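Local coordinates for protein 2,3-dihydroxybenzoate-AMP ligase (Mycobacterium smegmatis, PDB 5KEI) that belongs to the AMP-binding enzyme family of the ANL superfamily, with a small C-terminal domain following a larger N-terminal region, at residues 60-63 with 69-72; 62-67 with 74-79; 106-111 with 276-281; 248-253 with 288-293; 257-262 with 298-303. One frame throughout, in Å; residues are numbered along the deposited sequence.

Interaction 1. Residues 60-63 with 69-72; sequences DHIA and HRHT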
# COMPACT_ATOMS: atom_id res chain seq x y z
N ASP A 60 -13.42 -16.56 22.97
CA ASP A 60 -12.41 -17.51 23.40
C ASP A 60 -11.70 -18.24 22.26
O ASP A 60 -10.83 -19.08 22.50
CB ASP A 60 -13.07 -18.49 24.36
CG ASP A 60 -13.77 -17.77 25.53
OD1 ASP A 60 -13.08 -16.98 26.22
OD2 ASP A 60 -15.00 -17.94 25.71
N HIS A 61 -12.05 -17.92 21.01
CA HIS A 61 -11.26 -18.34 19.85
C HIS A 61 -9.89 -17.67 19.90
O HIS A 61 -9.76 -16.52 20.32
CB HIS A 61 -11.97 -17.99 18.52
CG HIS A 61 -13.11 -18.90 18.16
ND1 HIS A 61 -14.08 -19.29 19.06
CD2 HIS A 61 -13.43 -19.48 16.98
CE1 HIS A 61 -14.95 -20.08 18.45
NE2 HIS A 61 -14.58 -20.21 17.19
N ILE A 62 -8.86 -18.38 19.47
CA ILE A 62 -7.53 -17.80 19.38
C ILE A 62 -7.52 -16.75 18.27
O ILE A 62 -7.94 -17.02 17.15
CB ILE A 62 -6.47 -18.87 19.08
CG1 ILE A 62 -6.55 -19.98 20.13
CG2 ILE A 62 -5.10 -18.25 19.07
CD1 ILE A 62 -6.27 -19.50 21.53
N ALA A 63 -7.07 -15.54 18.59
CA ALA A 63 -7.10 -14.46 17.62
C ALA A 63 -5.77 -14.37 16.86
O ALA A 63 -5.76 -14.32 15.63
CB ALA A 63 -7.42 -13.13 18.30
N HIS A 69 3.94 -16.44 21.95
CA HIS A 69 2.67 -16.02 22.53
C HIS A 69 1.47 -16.43 21.71
O HIS A 69 1.59 -16.77 20.54
CB HIS A 69 2.64 -14.50 22.69
CG HIS A 69 3.86 -13.95 23.35
ND1 HIS A 69 4.05 -13.98 24.71
CD2 HIS A 69 4.96 -13.35 22.83
CE1 HIS A 69 5.22 -13.42 25.01
NE2 HIS A 69 5.78 -13.03 23.88
N ARG A 70 0.31 -16.39 22.35
CA ARG A 70 -0.96 -16.53 21.64
C ARG A 70 -2.05 -15.86 22.47
O ARG A 70 -2.07 -15.97 23.70
CB ARG A 70 -1.29 -18.01 21.34
CG ARG A 70 -2.05 -18.77 22.43
CD ARG A 70 -1.72 -20.27 22.45
NE ARG A 70 -0.35 -20.53 22.89
CZ ARG A 70 0.02 -20.81 24.15
NH1 ARG A 70 1.30 -21.02 24.43
NH2 ARG A 70 -0.89 -20.89 25.12
N HIS A 71 -2.93 -15.13 21.80
CA HIS A 71 -4.00 -14.41 22.47
C HIS A 71 -5.37 -14.77 21.88
O HIS A 71 -5.55 -14.82 20.67
CB HIS A 71 -3.77 -12.90 22.34
CG HIS A 71 -2.42 -12.44 22.77
ND1 HIS A 71 -1.84 -12.81 23.99
CD2 HIS A 71 -1.50 -11.65 22.18
CE1 HIS A 71 -0.66 -12.28 24.10
NE2 HIS A 71 -0.42 -11.55 23.00
N THR A 72 -6.33 -15.04 22.75
CA THR A 72 -7.72 -15.17 22.34
C THR A 72 -8.26 -13.79 21.98
O THR A 72 -7.64 -12.78 22.31
CB THR A 72 -8.59 -15.79 23.44
OG1 THR A 72 -8.62 -14.89 24.56
CG2 THR A 72 -8.02 -17.12 23.90
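Arg70 meets Ile62 across a two-stranded antiparallel hairpin, formed by strands 62-65 and 70-72 at the border of a nine-stranded mixed sheet. The meeting is loose: Ile62 CD1 lies 4.4 Å from Arg70 CG, and the rest of the arginine leads away from the partner strand. His71 brings the main-chain bond across the pair, with Ala63 N donating to His71 O over 2.7 Å. The bond is somewhat bent at the hydrogen (156°), and the donor lies in the carbonyl plane. The methyl group of Ala63 also approaches this oxygen, with CB 3.5 Å from His71 O. His71 N in turn donates to Val64 O, so that one residue on this strand faces two on the other, a classic beta bulge. Most covered of the residues in both segments, Thr72 forms a non-hydrogen-bonded bridge with Ile62, their CA atoms 4.0 Å apart. Its hydroxyl stands between the backbone N and the carbonyl carbon (chi1 64°) and caps a backbone N in the first turn of helix 73-88. Glu75 OE1 accepts from Thr72 N, consistent with a capping box at the point where the strand gives way to the helix. The same rotation turns the methyl group of Thr72 back to strand 62-65, where the side chains of Thr72 and Ile62 cross obliquely, with CG2 3.8 Å from Ile62 CD1. That methyl also rests 3.7 Å from Asp60 O, while a CA-H...O contact places Thr72 CA 3.2 Å from His61 O.

Interaction 2. Residues 62-67 with 74-79; sequences IAVIDA and AELDRL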
# COMPACT_ATOMS: atom_id res chain seq x y z
N ILE A 62 -8.86 -18.38 19.47
CA ILE A 62 -7.53 -17.80 19.38
C ILE A 62 -7.52 -16.75 18.27
O ILE A 62 -7.94 -17.02 17.15
CB ILE A 62 -6.47 -18.87 19.08
CG1 ILE A 62 -6.55 -19.98 20.13
CG2 ILE A 62 -5.10 -18.25 19.07
CD1 ILE A 62 -6.27 -19.50 21.53
N ALA A 63 -7.07 -15.54 18.59
CA ALA A 63 -7.10 -14.46 17.62
C ALA A 63 -5.77 -14.37 16.86
O ALA A 63 -5.76 -14.32 15.63
CB ALA A 63 -7.42 -13.13 18.30
N VAL A 64 -4.67 -14.35 17.60
CA VAL A 64 -3.35 -14.17 17.02
C VAL A 64 -2.36 -15.14 17.66
O VAL A 64 -2.49 -15.47 18.83
CB VAL A 64 -2.88 -12.72 17.18
CG1 VAL A 64 -3.73 -11.76 16.33
CG2 VAL A 64 -2.95 -12.30 18.65
N ILE A 65 -1.40 -15.63 16.87
CA ILE A 65 -0.36 -16.54 17.38
C ILE A 65 1.01 -16.12 16.85
O ILE A 65 1.12 -15.69 15.71
CB ILE A 65 -0.60 -18.02 16.97
CG1 ILE A 65 -2.04 -18.46 17.22
CG2 ILE A 65 0.35 -18.94 17.70
CD1 ILE A 65 -2.24 -19.96 17.06
N ASP A 66 2.04 -16.22 17.68
CA ASP A 66 3.42 -16.18 17.19
C ASP A 66 4.22 -17.22 17.95
O ASP A 66 3.65 -17.99 18.73
CB ASP A 66 4.06 -14.77 17.29
CG ASP A 66 4.12 -14.21 18.72
OD1 ASP A 66 4.30 -14.98 19.68
OD2 ASP A 66 4.00 -12.97 18.87
N ALA A 67 5.53 -17.23 17.73
CA ALA A 67 6.42 -18.26 18.26
C ALA A 67 6.28 -18.47 19.77
O ALA A 67 6.28 -19.60 20.25
CB ALA A 67 7.86 -17.91 17.92
N ALA A 74 -10.78 -12.27 23.25
CA ALA A 74 -11.10 -11.54 24.48
C ALA A 74 -9.84 -10.95 25.11
O ALA A 74 -9.83 -9.79 25.55
CB ALA A 74 -11.82 -12.45 25.47
N GLU A 75 -8.79 -11.74 25.14
CA GLU A 75 -7.49 -11.30 25.64
C GLU A 75 -6.88 -10.18 24.79
O GLU A 75 -6.30 -9.25 25.33
CB GLU A 75 -6.53 -12.49 25.73
CG GLU A 75 -6.97 -13.49 26.79
CD GLU A 75 -6.28 -14.84 26.69
OE1 GLU A 75 -5.41 -15.01 25.80
OE2 GLU A 75 -6.62 -15.73 27.50
N LEU A 76 -7.03 -10.28 23.47
CA LEU A 76 -6.47 -9.27 22.56
C LEU A 76 -7.24 -7.94 22.67
O LEU A 76 -6.66 -6.86 22.62
CB LEU A 76 -6.48 -9.78 21.11
CG LEU A 76 -6.04 -8.81 20.00
CD1 LEU A 76 -4.67 -8.20 20.27
CD2 LEU A 76 -6.06 -9.50 18.63
N ASP A 77 -8.56 -8.05 22.84
CA ASP A 77 -9.42 -6.88 23.00
C ASP A 77 -9.04 -6.02 24.22
O ASP A 77 -9.12 -4.79 24.16
CB ASP A 77 -10.88 -7.32 23.12
CG ASP A 77 -11.86 -6.23 22.74
OD1 ASP A 77 -11.57 -5.45 21.81
OD2 ASP A 77 -12.93 -6.15 23.38
N ARG A 78 -8.65 -6.67 25.31
CA ARG A 78 -8.24 -5.96 26.53
C ARG A 78 -6.87 -5.32 26.35
O ARG A 78 -6.65 -4.18 26.76
CB ARG A 78 -8.20 -6.90 27.74
CG ARG A 78 -9.55 -7.45 28.17
CD ARG A 78 -9.39 -8.46 29.30
NE ARG A 78 -10.37 -9.56 29.19
CZ ARG A 78 -10.05 -10.85 29.13
NH1 ARG A 78 -8.78 -11.24 29.16
NH2 ARG A 78 -11.01 -11.76 29.03
N LEU A 79 -5.96 -6.06 25.73
CA LEU A 79 -4.62 -5.57 25.47
C LEU A 79 -4.64 -4.29 24.66
O LEU A 79 -3.94 -3.34 25.00
CB LEU A 79 -3.80 -6.63 24.74
CG LEU A 79 -3.40 -7.81 25.61
CD1 LEU A 79 -2.72 -8.87 24.75
CD2 LEU A 79 -2.48 -7.33 26.71
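Buried apolar packing joins the first turns of helix 73-88 to the edge region of the nine-stranded sheet, where Leu76 sets one methyl group against Ala63 and Val64 of strand 62-65. A single branch does the touching: Leu76 CD2 lies 3.9 Å from Ala63 CB and 4.0 Å from Val64 CG1. No hydrogen bond crosses between the two segments, and 108 Å² of surface is buried between them. Leu76 has its CG anti to the backbone N (chi1 175°), which carries the branched end out from the helix to the strand. The side chains of Val64 and Leu76 cross at about a right angle, and both valine methyls come near the same leucine carbon, CG2 at 4.2 Å from Leu76 CD2. Successive strand residues would normally point to opposite faces of a sheet; here the beta bulge turns the neighbours Ala63 and Val64 toward the helix together. Leu51 of helix 49-57 and Val110 of helix 107-117 also touch Leu76, so residues of two further helices pack on the leucine. On the helix, Asp77 is held by salt bridges from OD1 to Arg117 and from OD2 to Arg52. Just past the end of strand 62-65, Asp66 OD1 accepts from Asp68 N and His69 N within the hairpin turn, while its OD2 accepts from Ala106 N.

Interaction 3. Residues 106-111 with 276-281; sequences AEFAVA and TVFTTD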
# COMPACT_ATOMS: atom_id res chain seq x y z
N ALA A 106 2.74 -11.20 17.35
CA ALA A 106 1.37 -10.97 17.82
C ALA A 106 1.22 -9.52 18.26
O ALA A 106 0.16 -8.92 18.11
CB ALA A 106 1.01 -11.91 18.96
N GLU A 107 2.30 -8.96 18.78
CA GLU A 107 2.32 -7.59 19.27
C GLU A 107 1.95 -6.56 18.18
O GLU A 107 1.55 -5.43 18.48
CB GLU A 107 3.69 -7.27 19.88
CG GLU A 107 3.69 -6.10 20.84
CD GLU A 107 2.77 -6.30 22.04
OE1 GLU A 107 2.51 -7.47 22.43
OE2 GLU A 107 2.29 -5.29 22.60
N PHE A 108 2.09 -6.96 16.91
CA PHE A 108 1.72 -6.07 15.81
C PHE A 108 0.23 -5.74 15.90
O PHE A 108 -0.18 -4.59 15.68
CB PHE A 108 2.09 -6.71 14.44
CG PHE A 108 1.55 -5.96 13.25
CD1 PHE A 108 2.28 -4.94 12.66
CD2 PHE A 108 0.31 -6.26 12.71
CE1 PHE A 108 1.79 -4.24 11.58
CE2 PHE A 108 -0.19 -5.57 11.63
CZ PHE A 108 0.55 -4.56 11.05
N ALA A 109 -0.57 -6.75 16.23
CA ALA A 109 -2.01 -6.58 16.43
C ALA A 109 -2.31 -5.72 17.66
O ALA A 109 -3.25 -4.94 17.64
CB ALA A 109 -2.73 -7.97 16.56
N VAL A 110 -1.52 -5.88 18.72
CA VAL A 110 -1.70 -5.08 19.94
C VAL A 110 -1.45 -3.60 19.64
O VAL A 110 -2.23 -2.75 20.06
CB VAL A 110 -0.76 -5.53 21.07
CG1 VAL A 110 -1.03 -4.74 22.34
CG2 VAL A 110 -0.89 -7.03 21.30
N ALA A 111 -0.39 -3.32 18.88
CA ALA A 111 -0.10 -1.95 18.45
C ALA A 111 -1.15 -1.36 17.50
O ALA A 111 -1.55 -0.20 17.66
CB ALA A 111 1.27 -1.91 17.79
N THR A 276 -5.03 -16.03 13.29
CA THR A 276 -3.92 -15.52 12.49
C THR A 276 -2.59 -15.87 13.15
O THR A 276 -2.41 -15.68 14.36
CB THR A 276 -4.04 -13.99 12.30
OG1 THR A 276 -5.14 -13.70 11.44
CG2 THR A 276 -2.76 -13.42 11.71
N VAL A 277 -1.67 -16.40 12.36
CA VAL A 277 -0.34 -16.79 12.83
C VAL A 277 0.76 -15.95 12.19
O VAL A 277 0.90 -15.96 10.98
CB VAL A 277 -0.02 -18.26 12.49
CG1 VAL A 277 1.39 -18.58 12.91
CG2 VAL A 277 -1.05 -19.21 13.15
N PHE A 278 1.53 -15.23 13.01
CA PHE A 278 2.67 -14.43 12.52
C PHE A 278 3.95 -15.27 12.47
O PHE A 278 4.18 -16.10 13.34
CB PHE A 278 2.90 -13.21 13.42
CG PHE A 278 1.77 -12.21 13.41
CD1 PHE A 278 0.63 -12.43 14.16
CD2 PHE A 278 1.85 -11.07 12.64
CE1 PHE A 278 -0.40 -11.53 14.14
CE2 PHE A 278 0.81 -10.15 12.63
CZ PHE A 278 -0.31 -10.39 13.37
N THR A 279 4.78 -15.05 11.45
CA THR A 279 6.08 -15.70 11.39
C THR A 279 7.16 -14.74 10.91
O THR A 279 6.92 -13.87 10.08
CB THR A 279 6.11 -16.96 10.46
OG1 THR A 279 7.45 -17.49 10.43
CG2 THR A 279 5.65 -16.64 9.02
N THR A 280 8.35 -14.95 11.44
CA THR A 280 9.52 -14.14 11.18
C THR A 280 10.28 -14.74 10.01
O THR A 280 11.07 -14.07 9.33
CB THR A 280 10.41 -14.08 12.44
OG1 THR A 280 9.70 -13.38 13.48
CG2 THR A 280 11.72 -13.38 12.17
N ASP A 281 10.02 -16.02 9.78
CA ASP A 281 10.76 -16.77 8.79
C ASP A 281 9.83 -17.54 7.86
O ASP A 281 9.38 -18.65 8.19
CB ASP A 281 11.73 -17.72 9.50
CG ASP A 281 12.79 -18.27 8.57
OD1 ASP A 281 12.82 -17.90 7.37
OD2 ASP A 281 13.63 -19.07 9.06
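The rings of Phe108 and Phe278 meet obliquely, Phe108 CD2 lying 3.9 Å from Phe278 CE2, and the two side chains cross at about a right angle. Phe278 also receives the backbone of Ala106, again at a slant, with Ala106 CA 4.0 Å from Phe278 CD1. The phenylalanine of the strand is therefore touched at two places round its ring: CD1 and CE1 lie near Ala106, and CE2 lies near Phe108, whose CB is 4.1 Å away. This contact joins the two large sheets of the alpha/beta N-terminal region. Helix 107-117 is the helical part of a beta-alpha-beta crossover between strands 97-101 and 121-124 of the seven-stranded sheet, yet its opening residues pack on strand 275-278 of the nine-stranded one. Phe278 reaches the helix because its CG is anti to the carbonyl carbon (chi1 -65°), while a chi1 of 171° swings the Phe108 ring to where its CD2 meets the strand phenylalanine. All three touching residues are buried, and 153 Å² of surface is covered between the segments. Ala255 lies against both rings, while Val64 of the neighbouring strand packs on Phe278. Close by, Thr279 O accepts a hydrogen bond from Asn104 ND2. Within the helical segment, Ala109 N bonds to Ala106 O over 3.0 Å. Past the end of the strand, the chain bends in an ST turn, in which Asp281 N donates to Thr279 OG1 over 3.0 Å with an angle of 152° at the hydrogen.

Interaction 4. Residues 248-253 with 288-293; sequences VYLVAL and FAAIDE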
# COMPACT_ATOMS: atom_id res chain seq x y z
N VAL A 248 -7.01 -20.81 9.54
CA VAL A 248 -5.81 -20.36 10.23
C VAL A 248 -4.90 -19.70 9.20
O VAL A 248 -4.29 -20.39 8.39
CB VAL A 248 -5.09 -21.53 10.94
CG1 VAL A 248 -3.90 -21.03 11.73
CG2 VAL A 248 -6.08 -22.28 11.86
N TYR A 249 -4.84 -18.37 9.21
CA TYR A 249 -4.08 -17.62 8.20
C TYR A 249 -2.65 -17.32 8.66
O TYR A 249 -2.43 -16.85 9.77
CB TYR A 249 -4.82 -16.33 7.85
CG TYR A 249 -4.09 -15.40 6.91
CD1 TYR A 249 -4.09 -15.62 5.54
CD2 TYR A 249 -3.40 -14.28 7.39
CE1 TYR A 249 -3.41 -14.76 4.66
CE2 TYR A 249 -2.71 -13.42 6.54
CZ TYR A 249 -2.72 -13.66 5.18
OH TYR A 249 -2.06 -12.81 4.33
N LEU A 250 -1.68 -17.62 7.80
CA LEU A 250 -0.28 -17.41 8.16
C LEU A 250 0.23 -16.14 7.51
O LEU A 250 0.22 -16.01 6.28
CB LEU A 250 0.56 -18.60 7.73
CG LEU A 250 2.08 -18.48 7.84
CD1 LEU A 250 2.54 -18.67 9.29
CD2 LEU A 250 2.77 -19.46 6.92
N VAL A 251 0.65 -15.19 8.34
CA VAL A 251 1.21 -13.93 7.87
C VAL A 251 2.67 -14.14 7.57
O VAL A 251 3.51 -14.14 8.47
CB VAL A 251 1.02 -12.82 8.92
CG1 VAL A 251 1.68 -11.51 8.46
CG2 VAL A 251 -0.47 -12.62 9.21
N ALA A 252 2.98 -14.33 6.30
CA ALA A 252 4.35 -14.63 5.89
C ALA A 252 5.04 -13.38 5.31
O ALA A 252 6.26 -13.23 5.42
CB ALA A 252 4.36 -15.77 4.88
N LEU A 253 4.25 -12.51 4.70
CA LEU A 253 4.73 -11.23 4.21
C LEU A 253 4.78 -10.20 5.36
O LEU A 253 4.20 -10.46 6.42
CB LEU A 253 3.83 -10.75 3.08
CG LEU A 253 3.84 -11.71 1.89
CD1 LEU A 253 2.59 -11.53 1.01
CD2 LEU A 253 5.14 -11.53 1.09
N PHE A 288 6.80 -24.60 6.55
CA PHE A 288 6.20 -25.94 6.57
C PHE A 288 6.01 -26.43 8.00
O PHE A 288 5.06 -27.15 8.31
CB PHE A 288 7.06 -26.95 5.81
CG PHE A 288 7.17 -26.69 4.33
CD1 PHE A 288 6.31 -25.81 3.69
CD2 PHE A 288 8.15 -27.33 3.58
CE1 PHE A 288 6.42 -25.57 2.32
CE2 PHE A 288 8.26 -27.09 2.22
CZ PHE A 288 7.39 -26.21 1.59
N ALA A 289 6.95 -26.05 8.87
CA ALA A 289 6.90 -26.38 10.28
C ALA A 289 5.73 -25.69 10.97
O ALA A 289 4.97 -26.34 11.70
CB ALA A 289 8.20 -26.00 10.96
N ALA A 290 5.60 -24.38 10.74
CA ALA A 290 4.51 -23.56 11.30
C ALA A 290 3.13 -24.02 10.83
O ALA A 290 2.18 -24.04 11.62
CB ALA A 290 4.72 -22.10 10.93
N ILE A 291 3.02 -24.37 9.55
CA ILE A 291 1.77 -24.84 8.96
C ILE A 291 1.31 -26.13 9.59
O ILE A 291 0.12 -26.29 9.89
CB ILE A 291 1.89 -25.07 7.44
CG1 ILE A 291 2.25 -23.78 6.72
CG2 ILE A 291 0.57 -25.62 6.88
CD1 ILE A 291 2.29 -23.94 5.22
N ASP A 292 2.23 -27.07 9.80
CA ASP A 292 1.82 -28.35 10.36
C ASP A 292 1.43 -28.13 11.83
O ASP A 292 0.38 -28.61 12.27
CB ASP A 292 2.93 -29.42 10.19
CG ASP A 292 2.64 -30.71 10.95
OD1 ASP A 292 2.05 -31.64 10.35
OD2 ASP A 292 3.04 -30.82 12.14
N GLU A 293 2.23 -27.36 12.56
CA GLU A 293 1.98 -27.13 13.98
C GLU A 293 0.66 -26.40 14.26
O GLU A 293 -0.08 -26.81 15.15
CB GLU A 293 3.14 -26.35 14.61
CG GLU A 293 2.96 -26.18 16.11
CD GLU A 293 4.08 -25.40 16.78
OE1 GLU A 293 5.18 -25.30 16.20
OE2 GLU A 293 3.84 -24.88 17.89
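A helix of a beta-alpha-beta crossover lies over a strand here, with Ala290 and Ile291 of helix 284-294 lightly packed against Leu250 of strand 248-251. The two methyl groups of the leucine divide the work. Leu250 CD1 approaches Ala290 CB at 4.4 Å, and Leu250 CD2 stands at the same 4.4 Å from Ile291 CG1. With chi1 at 172° the leucine extends opposite its own amide nitrogen, and its forked end leaves the sheet for the helix. Ala290 points its CB at the strand, whereas Ile291 meets the leucine with the CG1 branch. Helix 284-294 links strand 275-278 to strand 298-301 of the nine-stranded sheet, and in that parallel part of the sheet strand 248-251 lies between the two, so the connection passes over it. Contacts of this length, with 85 Å² buried between the segments, make a light apolar packing without hydrogen bonds across it. Val296, beyond the end of the helix, touches both Leu250 and Ile291, while Val277 and Thr279 also pack on the leucine. The backbone oxygen of Leu250 accepts a hydrogen bond from Thr299 OG1 of the adjoining strand.

Interaction 5. Residues 257-262 with 298-303; sequences HNFPLA and ATALVP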
# COMPACT_ATOMS: atom_id res chain seq x y z
N HIS A 257 2.08 -4.45 5.27
CA HIS A 257 1.71 -4.31 3.87
C HIS A 257 0.22 -4.61 3.68
O HIS A 257 -0.30 -5.55 4.29
CB HIS A 257 2.55 -5.22 2.98
CG HIS A 257 2.40 -4.94 1.52
ND1 HIS A 257 1.31 -5.35 0.78
CD2 HIS A 257 3.20 -4.26 0.66
CE1 HIS A 257 1.45 -4.96 -0.47
NE2 HIS A 257 2.59 -4.29 -0.57
N ASN A 258 -0.44 -3.82 2.83
CA ASN A 258 -1.84 -4.02 2.50
C ASN A 258 -2.23 -5.49 2.29
O ASN A 258 -3.27 -5.95 2.78
CB ASN A 258 -2.17 -3.22 1.24
CG ASN A 258 -3.66 -3.16 0.97
OD1 ASN A 258 -4.46 -3.13 1.90
ND2 ASN A 258 -4.04 -3.13 -0.31
N PHE A 259 -1.37 -6.24 1.60
CA PHE A 259 -1.74 -7.57 1.15
C PHE A 259 -1.98 -8.53 2.34
O PHE A 259 -3.07 -9.08 2.44
CB PHE A 259 -0.67 -8.10 0.17
CG PHE A 259 -1.03 -9.38 -0.53
CD1 PHE A 259 -2.35 -9.83 -0.58
CD2 PHE A 259 -0.04 -10.14 -1.14
CE1 PHE A 259 -2.68 -11.01 -1.22
CE2 PHE A 259 -0.37 -11.35 -1.78
CZ PHE A 259 -1.70 -11.77 -1.83
N PRO A 260 -1.00 -8.71 3.27
CA PRO A 260 -1.35 -9.56 4.43
C PRO A 260 -2.08 -8.82 5.55
O PRO A 260 -2.41 -9.43 6.58
CB PRO A 260 -0.00 -10.05 4.94
CG PRO A 260 0.95 -8.92 4.59
CD PRO A 260 0.44 -8.34 3.28
N LEU A 261 -2.30 -7.52 5.39
CA LEU A 261 -3.02 -6.77 6.41
C LEU A 261 -4.55 -6.86 6.22
O LEU A 261 -5.30 -7.00 7.17
CB LEU A 261 -2.55 -5.31 6.42
CG LEU A 261 -3.14 -4.43 7.50
CD1 LEU A 261 -2.87 -5.03 8.88
CD2 LEU A 261 -2.54 -3.02 7.37
N ALA A 262 -5.02 -6.78 4.97
CA ALA A 262 -6.46 -6.72 4.74
C ALA A 262 -6.97 -7.37 3.46
O ALA A 262 -8.11 -7.15 3.09
CB ALA A 262 -6.89 -5.26 4.75
N ALA A 298 -4.43 -21.15 5.23
CA ALA A 298 -4.34 -20.05 4.27
C ALA A 298 -3.09 -19.22 4.47
O ALA A 298 -2.64 -19.01 5.60
CB ALA A 298 -5.60 -19.15 4.38
N THR A 299 -2.51 -18.75 3.38
CA THR A 299 -1.41 -17.80 3.48
C THR A 299 -1.27 -17.00 2.19
O THR A 299 -1.90 -17.30 1.19
CB THR A 299 -0.07 -18.50 3.80
OG1 THR A 299 0.93 -17.52 4.07
CG2 THR A 299 0.38 -19.39 2.64
N ALA A 300 -0.46 -15.96 2.24
CA ALA A 300 -0.22 -15.15 1.06
C ALA A 300 1.28 -15.04 0.85
O ALA A 300 2.03 -14.84 1.81
CB ALA A 300 -0.85 -13.77 1.21
N LEU A 301 1.69 -15.18 -0.41
CA LEU A 301 3.11 -15.11 -0.78
C LEU A 301 3.29 -14.30 -2.05
O LEU A 301 2.33 -13.89 -2.69
CB LEU A 301 3.69 -16.52 -1.00
CG LEU A 301 3.57 -17.58 0.10
CD1 LEU A 301 4.06 -18.91 -0.39
CD2 LEU A 301 4.35 -17.14 1.33
N VAL A 302 4.54 -14.10 -2.42
CA VAL A 302 4.89 -13.41 -3.65
C VAL A 302 5.38 -14.54 -4.58
O VAL A 302 5.69 -15.62 -4.08
CB VAL A 302 5.96 -12.31 -3.35
CG1 VAL A 302 7.39 -12.85 -3.39
CG2 VAL A 302 5.78 -11.11 -4.25
N PRO A 303 5.37 -14.33 -5.91
CA PRO A 303 5.73 -15.44 -6.80
C PRO A 303 7.12 -16.07 -6.57
O PRO A 303 7.23 -17.30 -6.63
CB PRO A 303 5.68 -14.80 -8.19
CG PRO A 303 4.63 -13.75 -8.05
CD PRO A 303 4.81 -13.19 -6.66
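The tight part of this contact is the ring of Phe259, which takes the methyl group of Ala300 over one face. Ala300 CB lies 4.0 Å from the ring centroid and 22° off the ring normal, a CH-pi contact. The methyl is displaced toward the rim, and Phe259 CZ comes nearest at 3.7 Å. A second, polar neighbour occupies the edge of the same ring: Leu301 O lies near its plane, 3.8 Å from CE2. A trans first torsion (chi1 -171°) stretches the phenylalanine away from the short helix 258-262 and across to the strand. The packing thins on moving away from this ring. Pro260 comes no closer than 5.3 Å with its side chain, and Leu301 turns its CB away from the helix, leaving its carbonyl to make the approach. The strand concerned, 298-301, belongs to the parallel part of the nine-stranded sheet, beside strand 248-251; Tyr249 of that neighbour touches both Pro260 and Ala300, while Leu253 beyond its end packs on Phe259. Leu301 packs instead on Ala252 and on Leu326 of strand 325-328. Partly exposed residues flank the contact: His257 and Val302, each at the N-cap of a helix. His257 does its capping with the ring: Phe259 N donates to ND1 over 2.9 Å, almost straight at 172° and close to the imidazole plane. Beside it, the buried Asn258 has its OD1 in a hydrogen bond with Tyr230 OH.

All five contacts reach the nine-stranded sheet. Interactions 1 and 2 share Ile62 and Ala63, and their centres lie 4 Å apart. Asp66 OD2, 2.7 Å from Ala106 N, and Val64 CG1, 3.9 Å from Ala109 CB, carry interaction 2 on to interaction 3. Interaction 3 adjoins interaction 4 through neighbouring strands, with Val277 N 2.7 Å from Tyr249 O. Interactions 4 and 5 are joined likewise, Leu250 N standing 2.8 Å from Ala298 O. Phe108 CE2 also lies 3.9 Å from Leu261 CD1, linking interactions 3 and 5 directly. Interactions 1 and 5 are farthest apart, about 21 Å between centres, and do not touch.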